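PDB 3CPG: pyridoxal phosphate homeostasis protein from Bifidobacterium adolescentis ATCC 15703, which probably binds pyridoxal 5'-phosphate and takes part in keeping the cell's supply of that cofactor in balance. Local coordinates for residues H182-R185 and I186-I190; K223-D226 and L227-S231. All coordinates share one frame; numbering follows the deposited sequence.

Contact 1: H182-R185 and I186-I190; sequences HAIR and IAQKI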
loop_
_atom_site.group_PDB
_atom_site.type_symbol
_atom_site.label_atom_id
_atom_site.label_comp_id
_atom_site.label_asym_id
_atom_site.label_seq_id
_atom_site.Cartn_x
_atom_site.Cartn_y
_atom_site.Cartn_z
ATOM N N HIS A 182 0.441 13.218 16.651
ATOM C CA HIS A 182 -0.847 13.711 16.178
ATOM C C HIS A 182 -1.654 12.708 15.351
ATOM O O HIS A 182 -2.772 13.008 14.944
ATOM C CB HIS A 182 -0.650 14.993 15.356
ATOM C CG HIS A 182 -0.137 16.152 16.153
ATOM N ND1 HIS A 182 1.120 16.173 16.716
ATOM C CD2 HIS A 182 -0.714 17.333 16.482
ATOM C CE1 HIS A 182 1.296 17.314 17.357
ATOM N NE2 HIS A 182 0.198 18.037 17.230
ATOM N N ALA A 183 -1.099 11.521 15.115
ATOM C CA ALA A 183 -1.774 10.501 14.307
ATOM C C ALA A 183 -3.214 10.180 14.703
ATOM O O ALA A 183 -4.088 10.104 13.843
ATOM C CB ALA A 183 -0.955 9.213 14.298
ATOM N N ILE A 184 -3.465 9.973 15.991
ATOM C CA ILE A 184 -4.818 9.644 16.431
ATOM C C ILE A 184 -5.804 10.758 16.100
ATOM O O ILE A 184 -6.883 10.501 15.562
ATOM C CB ILE A 184 -4.867 9.364 17.946
ATOM C CG1 ILE A 184 -3.925 8.213 18.295
ATOM C CG2 ILE A 184 -6.291 9.018 18.361
ATOM C CD1 ILE A 184 -3.821 7.937 19.787
ATOM N N ARG A 185 -5.425 11.993 16.421
ATOM C CA ARG A 185 -6.260 13.164 16.165
ATOM C C ARG A 185 -6.575 13.304 14.675
ATOM O O ARG A 185 -7.720 13.537 14.291
ATOM C CB ARG A 185 -5.546 14.430 16.651
ATOM C CG ARG A 185 -6.321 15.720 16.413
ATOM C CD ARG A 185 -5.394 16.933 16.429
ATOM N NE ARG A 185 -4.416 16.882 15.342
ATOM C CZ ARG A 185 -3.520 17.832 15.092
ATOM N NH1 ARG A 185 -3.468 18.917 15.852
ATOM N NH2 ARG A 185 -2.675 17.699 14.078
ATOM N N ILE A 186 -5.550 13.165 13.840
ATOM C CA ILE A 186 -5.722 13.278 12.394
ATOM C C ILE A 186 -6.626 12.171 11.862
ATOM O O ILE A 186 -7.487 12.413 11.016
ATOM C CB ILE A 186 -4.363 13.203 11.674
ATOM C CG1 ILE A 186 -3.514 14.418 12.062
ATOM C CG2 ILE A 186 -4.568 13.133 10.169
ATOM C CD1 ILE A 186 -2.065 14.344 11.610
ATOM N N ALA A 187 -6.423 10.958 12.362
ATOM C CA ALA A 187 -7.216 9.810 11.941
ATOM C C ALA A 187 -8.696 10.026 12.229
ATOM O O ALA A 187 -9.553 9.747 11.392
ATOM C CB ALA A 187 -6.728 8.555 12.657
ATOM N N GLN A 188 -8.992 10.523 13.423
ATOM C CA GLN A 188 -10.370 10.761 13.811
ATOM C C GLN A 188 -11.026 11.815 12.925
ATOM O O GLN A 188 -12.191 11.680 12.558
ATOM C CB GLN A 188 -10.419 11.151 15.288
ATOM C CG GLN A 188 -9.838 10.047 16.174
ATOM C CD GLN A 188 -9.822 10.394 17.646
ATOM O OE1 GLN A 188 -9.327 11.449 18.041
ATOM N NE2 GLN A 188 -10.350 9.494 18.472
ATOM N N LYS A 189 -10.275 12.852 12.565
ATOM C CA LYS A 189 -10.815 13.893 11.695
ATOM C C LYS A 189 -11.091 13.300 10.314
ATOM O O LYS A 189 -12.128 13.570 9.708
ATOM C CB LYS A 189 -9.831 15.061 11.567
ATOM C CG LYS A 189 -10.267 16.122 10.561
ATOM C CD LYS A 189 -11.638 16.692 10.907
ATOM C CE LYS A 189 -12.164 17.601 9.804
ATOM N NZ LYS A 189 -11.284 18.777 9.567
ATOM N N ILE A 190 -10.156 12.492 9.820
ATOM C CA ILE A 190 -10.318 11.852 8.516
ATOM C C ILE A 190 -11.575 10.983 8.526
ATOM O O ILE A 190 -12.302 10.908 7.536
ATOM C CB ILE A 190 -9.090 10.971 8.169
ATOM C CG1 ILE A 190 -7.865 11.861 7.942
ATOM C CG2 ILE A 190 -9.382 10.122 6.932
ATOM C CD1 ILE A 190 -6.575 11.099 7.686
#
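I186 folds back over the preceding turn of the helix, and its branch can be followed outward from the backbone. CB stands 3.6 Å from H182 O. CG1 comes nearer, 3.3 Å from H182 O, because chi1 of -65° puts it beside the backbone N and anti to the carbonyl carbon. CG1 also lies at the edge of the R185 guanidinium, near its plane, 3.9 Å from R185 NH2. CD1 finishes the branch 4.1 Å from H182 CB. The same H182 O accepts the I186 N-H at 3.0 Å, with an angle of 168° at the hydrogen, so this carbonyl accepts the I186 amide while the CG1 branch packs against the same oxygen. The R185 chain, bent at chi3 (63°), brings one face of its guanidinium over H182 CD2, offset toward the rim.

Two residues further along the helix, Q188 and I184 run side by side and point the same way. Q188 CG sits 3.1 Å from I184 O, and the amide carbon CD meets I184 CG2 at 3.9 Å. Beyond these segments, I186 packs on L165 of strand 161-166 and on I144 of helix 144-157, so it lies between the sheet and the next helix. Four successive i to i+4 backbone bonds, from H182 O to K189 N, identify the first turns of an alpha helix, here the helix of a beta-alpha-beta unit in a TIM barrel.

Contact 2: K223-D226 and L227-S231; sequences KTRD and LILAS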
loop_
_atom_site.group_PDB
_atom_site.type_symbol
_atom_site.label_atom_id
_atom_site.label_comp_id
_atom_site.label_asym_id
_atom_site.label_seq_id
_atom_site.Cartn_x
_atom_site.Cartn_y
_atom_site.Cartn_z
ATOM N N LYS A 223 0.394 0.200 17.674
ATOM C CA LYS A 223 -0.310 0.702 18.854
ATOM C C LYS A 223 -1.262 1.831 18.483
ATOM O O LYS A 223 -2.371 1.921 19.008
ATOM C CB LYS A 223 0.687 1.197 19.904
ATOM C CG LYS A 223 1.508 0.090 20.539
ATOM C CD LYS A 223 2.431 0.643 21.611
ATOM C CE LYS A 223 3.255 -0.466 22.242
ATOM N NZ LYS A 223 4.139 0.061 23.324
ATOM N N THR A 224 -0.815 2.699 17.583
ATOM C CA THR A 224 -1.634 3.818 17.134
ATOM C C THR A 224 -2.884 3.275 16.448
ATOM O O THR A 224 -3.991 3.745 16.690
ATOM C CB THR A 224 -0.847 4.716 16.164
ATOM O OG1 THR A 224 0.243 5.329 16.867
ATOM C CG2 THR A 224 -1.746 5.801 15.577
ATOM N N ARG A 225 -2.695 2.279 15.591
ATOM C CA ARG A 225 -3.801 1.639 14.888
ATOM C C ARG A 225 -4.789 1.085 15.924
ATOM O O ARG A 225 -6.003 1.270 15.807
ATOM C CB ARG A 225 -3.246 0.511 14.003
ATOM C CG ARG A 225 -4.250 -0.234 13.112
ATOM C CD ARG A 225 -5.052 -1.290 13.871
ATOM N NE ARG A 225 -4.220 -2.206 14.654
ATOM C CZ ARG A 225 -3.619 -3.298 14.187
ATOM N NH1 ARG A 225 -3.737 -3.647 12.913
ATOM N NH2 ARG A 225 -2.902 -4.055 15.010
ATOM N N ASP A 226 -4.263 0.416 16.947
ATOM C CA ASP A 226 -5.125 -0.155 17.978
ATOM C C ASP A 226 -5.958 0.897 18.703
ATOM O O ASP A 226 -7.145 0.683 18.964
ATOM C CB ASP A 226 -4.297 -0.940 19.000
ATOM C CG ASP A 226 -3.674 -2.190 18.416
ATOM O OD1 ASP A 226 -4.144 -2.658 17.356
ATOM O OD2 ASP A 226 -2.723 -2.718 19.027
ATOM N N LEU A 227 -5.340 2.028 19.032
ATOM C CA LEU A 227 -6.048 3.097 19.727
ATOM C C LEU A 227 -7.150 3.691 18.852
ATOM O O LEU A 227 -8.251 3.964 19.327
ATOM C CB LEU A 227 -5.066 4.194 20.169
ATOM C CG LEU A 227 -4.132 3.817 21.327
ATOM C CD1 LEU A 227 -3.178 4.961 21.643
ATOM C CD2 LEU A 227 -4.973 3.474 22.548
ATOM N N ILE A 228 -6.865 3.884 17.568
ATOM C CA ILE A 228 -7.872 4.438 16.666
ATOM C C ILE A 228 -9.096 3.522 16.595
ATOM O O ILE A 228 -10.237 3.986 16.640
ATOM C CB ILE A 228 -7.308 4.630 15.243
ATOM C CG1 ILE A 228 -6.163 5.642 15.276
ATOM C CG2 ILE A 228 -8.420 5.103 14.302
ATOM C CD1 ILE A 228 -5.369 5.714 13.973
ATOM N N LEU A 229 -8.858 2.221 16.474
ATOM C CA LEU A 229 -9.955 1.262 16.417
ATOM C C LEU A 229 -10.739 1.274 17.722
ATOM O O LEU A 229 -11.969 1.183 17.731
ATOM C CB LEU A 229 -9.420 -0.148 16.170
ATOM C CG LEU A 229 -9.052 -0.524 14.736
ATOM C CD1 LEU A 229 -8.547 -1.953 14.705
ATOM C CD2 LEU A 229 -10.279 -0.379 13.843
ATOM N N ALA A 230 -10.018 1.393 18.829
ATOM C CA ALA A 230 -10.648 1.398 20.141
ATOM C C ALA A 230 -11.493 2.639 20.408
ATOM O O ALA A 230 -12.448 2.583 21.183
ATOM C CB ALA A 230 -9.582 1.254 21.224
ATOM N N SER A 231 -11.158 3.749 19.757
ATOM C CA SER A 231 -11.879 5.005 19.970
ATOM C C SER A 231 -13.363 4.916 19.638
ATOM O O SER A 231 -14.192 5.555 20.289
ATOM C CB SER A 231 -11.243 6.135 19.150
ATOM O OG SER A 231 -11.629 6.065 17.788
#
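R225 and L229, one helical turn apart, meet through aliphatic carbon: R225 CD lies 3.7 Å from L229 CD1, the two side chains crossing at a slant. Bends at chi2 (-80°) and chi3 (-51°) carry the arginine past this methyl and back to its neighbour D226. There NE and NH2 grip one carboxylate oxygen side-on. The NE bond to D226 OD1 measures 2.7 Å and belongs to a salt bridge; the NH2 bond to D226 OD1 is 3.0 Å. Both nitrogens approach from the same face of the carboxylate, NE from 36° above its plane and NH2 on the syn side. The third nitrogen, NH1, bonds R240 O, so the guanidinium is held by bonds to two different residues, which would restrict its rotation. Cutting R225 back to an alanine is likely to leave D226 OD1 without these two donors, R240 O without its NH1 bond, and a gap beside the L229 methyl.

On the inward side of the same helix, T224 CG2 meets I228 CD1 at 4.0 Å, and I228 CG1 approaches T224 O to 3.2 Å. T224 and I228 both rest on L201 of strand 196-202, as expected for the helix of the beta-alpha-beta unit 196-202, 211-231, 241-243 in this TIM barrel.

Behind these side chains the backbone sets the spacing. The I228 N-H bonds T224 O and the L229 N-H bonds R225 O, the latter at 3.1 Å; the L227 and A230 amides bond K223 O and D226 O in the same i to i+4 pattern. T224 OG1 turns back along the helix to H220 O. Further on, S231 OG donates to I228 O at 2.8 Å and also bonds E233 N.

Overall arrangement
Contacts 1 and 2 lie on neighbouring helices of the barrel's outer layer, 183-191 and 211-231, with their centres about 10 Å apart and each about 19 Å from the centre of the chain. They touch directly through four side-chain pairs: A187 CB to I228 CD1 at 3.4 Å, Q188 NE2 to S231 CB at 3.5 Å, I184 CD1 to L227 CD1 at 3.6 Å, and A183 CB to T224 CG2 at 3.7 Å. Strand 196-202 follows the first helix and precedes the second, so the two beta-alpha-beta units share it. Both contacts are away from K57, the lysine predicted to carry pyridoxal phosphate, whose modification is absent here.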